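PDB 4Y9J: protein ACDH-11, isoform b from Caenorhabditis elegans, which belongs to the acyl-CoA dehydrogenase family of flavoproteins and binds flavin-adenine dinucleotide within a four-chain assembly. Local coordinates for residues G516-I527 with D569-V580. Numbering follows the deposited sequence.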
ATOM      1  N   GLY B 516     -15.003 -55.267  16.505  1.00 82.31           N
ATOM      2  CA  GLY B 516     -14.579 -54.000  17.057  1.00 81.59           C
ATOM      3  C   GLY B 516     -13.108 -53.638  16.809  1.00 77.81           C
ATOM      4  O   GLY B 516     -12.669 -52.645  17.344  1.00 75.93           O
ATOM      5  N   GLU B 517     -12.364 -54.419  16.007  1.00 75.97           N
ATOM      6  CA  GLU B 517     -10.932 -54.183  15.742  1.00 76.18           C
ATOM      7  C   GLU B 517     -10.576 -53.679  14.314  1.00 69.68           C
ATOM      8  O   GLU B 517      -9.434 -53.851  13.856  1.00 67.12           O
ATOM      9  CB  GLU B 517     -10.125 -55.460  16.016  1.00 81.47           C
ATOM     10  CG  GLU B 517     -10.370 -56.167  17.372  1.00 90.39           C
ATOM     11  CD  GLU B 517     -10.359 -55.214  18.564  1.00 93.70           C
ATOM     12  OE1 GLU B 517      -9.361 -54.477  18.748  1.00 92.49           O
ATOM     13  OE2 GLU B 517     -11.361 -55.193  19.313  1.00 98.70           O
ATOM     14  N   THR B 518     -11.535 -53.076  13.624  1.00 65.20           N
ATOM     15  CA  THR B 518     -11.348 -52.597  12.248  1.00 61.95           C
ATOM     16  C   THR B 518     -11.779 -51.146  12.183  1.00 60.16           C
ATOM     17  O   THR B 518     -12.800 -50.773  12.769  1.00 59.18           O
ATOM     18  CB  THR B 518     -12.186 -53.465  11.308  1.00 65.95           C
ATOM     19  OG1 THR B 518     -11.706 -54.811  11.395  1.00 69.10           O
ATOM     20  CG2 THR B 518     -12.133 -53.015   9.893  1.00 66.15           C
ATOM     21  N   ARG B 519     -10.987 -50.308  11.516  1.00 57.68           N
ATOM     22  CA  ARG B 519     -11.265 -48.856  11.412  1.00 55.51           C
ATOM     23  C   ARG B 519     -11.130 -48.467   9.943  1.00 52.96           C
ATOM     24  O   ARG B 519     -10.091 -48.030   9.494  1.00 51.65           O
ATOM     25  CB  ARG B 519     -10.328 -48.023  12.308  1.00 55.24           C
ATOM     26  CG  ARG B 519     -10.440 -48.331  13.798  1.00 60.92           C
ATOM     27  CD  ARG B 519     -11.501 -47.593  14.632  1.00 64.58           C
ATOM     28  NE  ARG B 519     -11.866 -46.207  14.204  1.00 69.10           N
ATOM     29  CZ  ARG B 519     -12.202 -45.185  15.039  1.00 76.07           C
ATOM     30  NH1 ARG B 519     -12.154 -45.357  16.375  1.00 77.63           N
ATOM     31  NH2 ARG B 519     -12.571 -43.959  14.562  1.00 69.57           N
ATOM     32  N   ILE B 520     -12.220 -48.636   9.194  1.00 51.37           N
ATOM     33  CA  ILE B 520     -12.221 -48.355   7.778  1.00 49.41           C
ATOM     34  C   ILE B 520     -12.020 -46.870   7.552  1.00 45.90           C
ATOM     35  O   ILE B 520     -11.480 -46.465   6.519  1.00 44.78           O
ATOM     36  CB  ILE B 520     -13.557 -48.832   7.108  1.00 52.19           C
ATOM     37  CG1 ILE B 520     -13.473 -48.689   5.594  1.00 51.77           C
ATOM     38  CG2 ILE B 520     -14.743 -48.037   7.665  1.00 52.09           C
ATOM     39  CD1 ILE B 520     -14.488 -49.524   4.834  1.00 56.19           C
ATOM     40  N   ASP B 521     -12.490 -46.052   8.494  1.00 45.45           N
ATOM     41  CA  ASP B 521     -12.288 -44.630   8.437  1.00 45.53           C
ATOM     42  C   ASP B 521     -10.795 -44.228   8.321  1.00 43.50           C
ATOM     43  O   ASP B 521     -10.484 -43.248   7.664  1.00 42.35           O
ATOM     44  CB  ASP B 521     -12.940 -43.910   9.639  1.00 46.82           C
ATOM     45  CG  ASP B 521     -12.547 -44.498  10.995  1.00 52.34           C
ATOM     46  OD1 ASP B 521     -12.701 -45.726  11.227  1.00 58.66           O
ATOM     47  OD2 ASP B 521     -12.207 -43.702  11.896  1.00 54.38           O
ATOM     48  N   SER B 522      -9.914 -45.001   8.965  1.00 42.20           N
ATOM     49  CA  SER B 522      -8.464 -44.775   8.953  1.00 42.23           C
ATOM     50  C   SER B 522      -7.903 -44.777   7.551  1.00 39.95           C
ATOM     51  O   SER B 522      -6.992 -43.980   7.209  1.00 38.81           O
ATOM     52  CB  SER B 522      -7.724 -45.833   9.806  1.00 44.79           C
ATOM     53  OG  SER B 522      -6.458 -45.256  10.061  1.00 47.52           O
ATOM     54  N   VAL B 523      -8.509 -45.612   6.698  1.00 40.54           N
ATOM     55  CA  VAL B 523      -8.018 -45.804   5.332  1.00 40.43           C
ATOM     56  C   VAL B 523      -8.936 -45.164   4.309  1.00 41.27           C
ATOM     57  O   VAL B 523      -8.882 -45.479   3.125  1.00 40.61           O
ATOM     58  CB  VAL B 523      -7.743 -47.284   5.009  1.00 44.52           C
ATOM     59  CG1 VAL B 523      -6.577 -47.797   5.870  1.00 47.36           C
ATOM     60  CG2 VAL B 523      -8.958 -48.172   5.264  1.00 47.57           C
ATOM     61  N   ALA B 524      -9.781 -44.233   4.737  1.00 39.45           N
ATOM     62  CA  ALA B 524     -10.791 -43.689   3.794  1.00 38.38           C
ATOM     63  C   ALA B 524     -10.118 -43.035   2.546  1.00 37.09           C
ATOM     64  O   ALA B 524     -10.617 -43.151   1.436  1.00 37.09           O
ATOM     65  CB  ALA B 524     -11.673 -42.715   4.511  1.00 38.84           C
ATOM     66  N   ARG B 525      -8.965 -42.347   2.705  1.00 35.09           N
ATOM     67  CA  ARG B 525      -8.343 -41.723   1.578  1.00 34.91           C
ATOM     68  C   ARG B 525      -7.759 -42.736   0.588  1.00 36.17           C
ATOM     69  O   ARG B 525      -7.825 -42.562  -0.620  1.00 35.67           O
ATOM     70  CB  ARG B 525      -7.241 -40.679   2.063  1.00 34.32           C
ATOM     71  CG  ARG B 525      -6.615 -39.977   0.910  1.00 34.29           C
ATOM     72  CD  ARG B 525      -5.390 -39.117   1.266  1.00 34.98           C
ATOM     73  NE  ARG B 525      -5.727 -37.998   2.092  1.00 33.52           N
ATOM     74  CZ  ARG B 525      -5.019 -36.859   2.102  1.00 32.43           C
ATOM     75  NH1 ARG B 525      -3.943 -36.708   1.314  1.00 31.29           N
ATOM     76  NH2 ARG B 525      -5.406 -35.897   2.890  1.00 30.97           N
ATOM     77  N   HIS B 526      -7.171 -43.811   1.105  1.00 38.00           N
ATOM     78  CA  HIS B 526      -6.630 -44.860   0.262  1.00 38.92           C
ATOM     79  C   HIS B 526      -7.737 -45.546  -0.563  1.00 39.56           C
ATOM     80  O   HIS B 526      -7.548 -45.813  -1.709  1.00 40.02           O
ATOM     81  CB  HIS B 526      -5.873 -45.879   1.089  1.00 40.72           C
ATOM     82  CG  HIS B 526      -4.704 -45.313   1.833  1.00 43.79           C
ATOM     83  ND1 HIS B 526      -4.840 -44.515   2.952  1.00 48.78           N
ATOM     84  CD2 HIS B 526      -3.380 -45.435   1.621  1.00 49.24           C
ATOM     85  CE1 HIS B 526      -3.634 -44.174   3.397  1.00 50.71           C
ATOM     86  NE2 HIS B 526      -2.736 -44.712   2.599  1.00 47.19           N
ATOM     87  N   ILE B 527      -8.886 -45.803   0.059  1.00 41.54           N
ATOM     88  CA  ILE B 527     -10.072 -46.346  -0.623  1.00 42.01           C
ATOM     89  C   ILE B 527     -10.509 -45.367  -1.723  1.00 41.17           C
ATOM     90  O   ILE B 527     -10.606 -45.775  -2.893  1.00 41.23           O
ATOM     91  CB  ILE B 527     -11.225 -46.614   0.374  1.00 42.92           C
ATOM     92  CG1 ILE B 527     -10.825 -47.719   1.334  1.00 44.67           C
ATOM     93  CG2 ILE B 527     -12.551 -46.921  -0.365  1.00 43.60           C
ATOM     94  CD1 ILE B 527     -11.774 -47.977   2.494  1.00 47.65           C
ATOM     95  N   ASP B 569      -3.399 -48.962  -3.652  1.00 48.73           N
ATOM     96  CA  ASP B 569      -2.377 -48.877  -2.618  1.00 49.33           C
ATOM     97  C   ASP B 569      -3.124 -48.936  -1.280  1.00 49.13           C
ATOM     98  O   ASP B 569      -3.523 -47.915  -0.718  1.00 48.10           O
ATOM     99  CB  ASP B 569      -1.570 -47.596  -2.761  1.00 48.98           C
ATOM    100  CG  ASP B 569      -0.324 -47.574  -1.888  1.00 50.81           C
ATOM    101  OD1 ASP B 569       0.076 -48.558  -1.253  1.00 54.74           O
ATOM    102  OD2 ASP B 569       0.234 -46.508  -1.822  1.00 58.88           O
ATOM    103  N   LEU B 570      -3.328 -50.160  -0.808  1.00 48.39           N
ATOM    104  CA  LEU B 570      -4.213 -50.435   0.306  1.00 49.60           C
ATOM    105  C   LEU B 570      -3.964 -51.862   0.771  1.00 50.84           C
ATOM    106  O   LEU B 570      -4.009 -52.812  -0.031  1.00 51.49           O
ATOM    107  CB  LEU B 570      -5.646 -50.228  -0.152  1.00 53.17           C
ATOM    108  CG  LEU B 570      -6.777 -50.466   0.835  1.00 57.58           C
ATOM    109  CD1 LEU B 570      -6.734 -49.513   2.013  1.00 56.94           C
ATOM    110  CD2 LEU B 570      -8.124 -50.379   0.097  1.00 59.03           C
ATOM    111  N   ARG B 571      -3.681 -52.024   2.055  1.00 50.39           N
ATOM    112  CA  ARG B 571      -3.405 -53.319   2.595  1.00 52.07           C
ATOM    113  C   ARG B 571      -4.291 -53.567   3.752  1.00 52.41           C
ATOM    114  O   ARG B 571      -4.676 -52.658   4.443  1.00 51.60           O
ATOM    115  CB  ARG B 571      -1.967 -53.435   3.079  1.00 54.71           C
ATOM    116  CG  ARG B 571      -0.956 -52.857   2.118  1.00 55.89           C
ATOM    117  CD  ARG B 571       0.464 -53.337   2.394  1.00 56.80           C
ATOM    118  NE  ARG B 571       1.332 -52.625   1.481  1.00 57.51           N
ATOM    119  CZ  ARG B 571       2.662 -52.564   1.546  1.00 58.23           C
ATOM    120  NH1 ARG B 571       3.317 -53.170   2.498  1.00 55.03           N
ATOM    121  NH2 ARG B 571       3.321 -51.829   0.652  1.00 59.56           N
ATOM    122  N   TRP B 572      -4.548 -54.837   3.982  1.00 52.99           N
ATOM    123  CA  TRP B 572      -5.455 -55.246   5.012  1.00 56.45           C
ATOM    124  C   TRP B 572      -4.992 -54.760   6.371  1.00 56.45           C
ATOM    125  O   TRP B 572      -5.781 -54.241   7.129  1.00 55.69           O
ATOM    126  CB  TRP B 572      -5.667 -56.766   4.972  1.00 59.48           C
ATOM    127  CG  TRP B 572      -6.476 -57.219   6.083  1.00 63.28           C
ATOM    128  CD1 TRP B 572      -6.128 -58.132   7.004  1.00 67.42           C
ATOM    129  CD2 TRP B 572      -7.801 -56.784   6.428  1.00 65.07           C
ATOM    130  NE1 TRP B 572      -7.130 -58.299   7.911  1.00 69.11           N
ATOM    131  CE2 TRP B 572      -8.169 -57.472   7.591  1.00 67.44           C
ATOM    132  CE3 TRP B 572      -8.706 -55.891   5.867  1.00 63.34           C
ATOM    133  CZ2 TRP B 572      -9.413 -57.297   8.214  1.00 69.62           C
ATOM    134  CZ3 TRP B 572      -9.948 -55.703   6.499  1.00 64.96           C
ATOM    135  CH2 TRP B 572     -10.273 -56.400   7.669  1.00 65.47           C
ATOM    136  N   GLU B 573      -3.696 -54.885   6.683  1.00 58.97           N
ATOM    137  CA  GLU B 573      -3.212 -54.424   7.985  1.00 58.45           C
ATOM    138  C   GLU B 573      -3.399 -52.949   8.267  1.00 54.34           C
ATOM    139  O   GLU B 573      -3.447 -52.535   9.435  1.00 52.96           O
ATOM    140  CB  GLU B 573      -1.750 -54.839   8.232  1.00 63.55           C
ATOM    141  CG  GLU B 573      -0.775 -54.247   7.251  1.00 63.27           C
ATOM    142  CD  GLU B 573      -0.584 -55.097   6.019  1.00 69.06           C
ATOM    143  OE1 GLU B 573      -1.460 -55.956   5.719  1.00 64.16           O
ATOM    144  OE2 GLU B 573       0.446 -54.862   5.338  1.00 71.97           O
ATOM    145  N   TRP B 574      -3.591 -52.126   7.226  1.00 53.05           N
ATOM    146  CA  TRP B 574      -3.882 -50.729   7.485  1.00 49.14           C
ATOM    147  C   TRP B 574      -5.251 -50.472   8.116  1.00 50.74           C
ATOM    148  O   TRP B 574      -5.527 -49.382   8.667  1.00 47.28           O
ATOM    149  CB  TRP B 574      -3.650 -49.867   6.229  1.00 48.89           C
ATOM    150  CG  TRP B 574      -2.254 -50.027   5.643  1.00 46.23           C
ATOM    151  CD1 TRP B 574      -1.193 -50.587   6.257  1.00 49.10           C
ATOM    152  CD2 TRP B 574      -1.785 -49.593   4.348  1.00 46.31           C
ATOM    153  NE1 TRP B 574      -0.085 -50.555   5.439  1.00 48.41           N
ATOM    154  CE2 TRP B 574      -0.404 -49.914   4.279  1.00 46.33           C
ATOM    155  CE3 TRP B 574      -2.374 -48.890   3.263  1.00 47.40           C
ATOM    156  CZ2 TRP B 574       0.373 -49.657   3.155  1.00 46.72           C
ATOM    157  CZ3 TRP B 574      -1.584 -48.617   2.138  1.00 47.73           C
ATOM    158  CH2 TRP B 574      -0.219 -49.012   2.097  1.00 45.93           C
ATOM    159  N   PHE B 575      -6.142 -51.442   7.993  1.00 52.17           N
ATOM    160  CA  PHE B 575      -7.470 -51.342   8.581  1.00 55.00           C
ATOM    161  C   PHE B 575      -7.476 -51.600  10.105  1.00 54.68           C
ATOM    162  O   PHE B 575      -8.470 -51.321  10.792  1.00 56.30           O
ATOM    163  CB  PHE B 575      -8.403 -52.399   7.928  1.00 57.48           C
ATOM    164  CG  PHE B 575      -8.850 -52.069   6.503  1.00 54.71           C
ATOM    165  CD1 PHE B 575      -7.989 -52.222   5.425  1.00 55.84           C
ATOM    166  CD2 PHE B 575     -10.167 -51.704   6.233  1.00 55.95           C
ATOM    167  CE1 PHE B 575      -8.416 -51.964   4.127  1.00 53.62           C
ATOM    168  CE2 PHE B 575     -10.590 -51.437   4.935  1.00 53.02           C
ATOM    169  CZ  PHE B 575      -9.726 -51.591   3.882  1.00 53.51           C
ATOM    170  N   ALA B 576      -6.412 -52.169  10.646  1.00 54.40           N
ATOM    171  CA  ALA B 576      -6.483 -52.689  11.997  1.00 56.54           C
ATOM    172  C   ALA B 576      -6.470 -51.578  13.019  1.00 55.28           C
ATOM    173  O   ALA B 576      -5.819 -50.594  12.837  1.00 52.28           O
ATOM    174  CB  ALA B 576      -5.351 -53.664  12.244  1.00 61.09           C
ATOM    175  N   SER B 577      -7.235 -51.738  14.087  1.00 58.89           N
ATOM    176  CA  SER B 577      -7.314 -50.753  15.158  1.00 60.87           C
ATOM    177  C   SER B 577      -5.986 -50.598  15.892  1.00 56.71           C
ATOM    178  O   SER B 577      -5.655 -49.508  16.364  1.00 57.08           O
ATOM    179  CB  SER B 577      -8.406 -51.125  16.163  1.00 68.41           C
ATOM    180  OG  SER B 577      -9.692 -50.768  15.656  1.00 79.33           O
ATOM    181  N   GLU B 578      -5.201 -51.647  15.926  1.00 54.99           N
ATOM    182  CA  GLU B 578      -3.871 -51.566  16.581  1.00 57.69           C
ATOM    183  C   GLU B 578      -2.956 -50.613  15.819  1.00 51.28           C
ATOM    184  O   GLU B 578      -2.100 -49.986  16.399  1.00 51.13           O
ATOM    185  CB  GLU B 578      -3.187 -52.947  16.716  1.00 62.87           C
ATOM    186  CG  GLU B 578      -4.103 -53.980  17.313  1.00 75.22           C
ATOM    187  CD  GLU B 578      -4.433 -53.766  18.792  1.00 83.98           C
ATOM    188  OE1 GLU B 578      -4.102 -52.692  19.372  1.00 84.79           O
ATOM    189  OE2 GLU B 578      -5.034 -54.715  19.360  1.00 90.21           O
ATOM    190  N   ARG B 579      -3.151 -50.486  14.516  1.00 48.36           N
ATOM    191  CA  ARG B 579      -2.335 -49.555  13.797  1.00 47.57           C
ATOM    192  C   ARG B 579      -2.578 -48.097  14.265  1.00 46.75           C
ATOM    193  O   ARG B 579      -1.670 -47.260  14.210  1.00 43.04           O
ATOM    194  CB  ARG B 579      -2.571 -49.713  12.327  1.00 48.73           C
ATOM    195  CG  ARG B 579      -1.636 -48.835  11.544  1.00 49.09           C
ATOM    196  CD  ARG B 579      -1.880 -49.036  10.094  1.00 49.12           C
ATOM    197  NE  ARG B 579      -1.096 -48.203   9.201  1.00 48.61           N
ATOM    198  CZ  ARG B 579       0.091 -48.502   8.666  1.00 45.03           C
ATOM    199  NH1 ARG B 579       0.744 -49.607   8.958  1.00 47.70           N
ATOM    200  NH2 ARG B 579       0.574 -47.657   7.769  1.00 45.05           N
ATOM    201  N   VAL B 580      -3.815 -47.752  14.646  1.00 45.63           N
ATOM    202  CA  VAL B 580      -4.094 -46.367  15.142  1.00 45.71           C
ATOM    203  C   VAL B 580      -3.184 -46.027  16.325  1.00 47.63           C
ATOM    204  O   VAL B 580      -2.635 -44.923  16.412  1.00 44.27           O
ATOM    205  CB  VAL B 580      -5.576 -46.162  15.572  1.00 46.87           C
ATOM    206  CG1 VAL B 580      -5.840 -44.703  16.058  1.00 47.87           C
ATOM    207  CG2 VAL B 580      -6.435 -46.467  14.385  1.00 47.03           C
TER
HETATM  208  O   HOH W   1      -6.376 -54.399  15.378  1.00 57.76           O
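With Val523 CG1 beside the backbone N (chi1 -66°), CG2 falls between N and the carbonyl carbon and lies over the ring of Phe575; Phe575 swings its CG beside the backbone N (chi1 -74°) to meet it. The result is a CH-pi contact, with Val523 CG2 3.7 Å from the ring centroid and nearly on the normal. Trp572 CZ3 lies over the opposite face, offset toward the rim. The other methyl, Val523 CG1, reaches Trp574 CB at 3.6 Å, while Leu570 CD1 closes on Val523 CB at 3.9 Å. Further along, Trp574 turns an edge toward the face of His526 in an offset edge-to-face pair, planes at 61°. At the other end the backbones take over: Arg519 N donates to Phe575 O (2.8 Å), and Ser577 N to Glu517 O (3.1 Å), from above that carbonyl's plane. Arg519 itself grips Asp521 side-on in a salt bridge, NE to OD1 and NH2 to OD2 (2.7 Å). Ala509 and Leu505 of helix 486-512 touch Phe575 and Leu570, and Pro352 of the second subunit packs on Arg519. A single beta bridge, Thr518 with Ala576, and the Val523-Phe575 cluster together join the N-terminal ends of helices 524-545 and 577-587 and their lead-in loops, within the mainly helical C-terminal region of this acyl-CoA dehydrogenase fold.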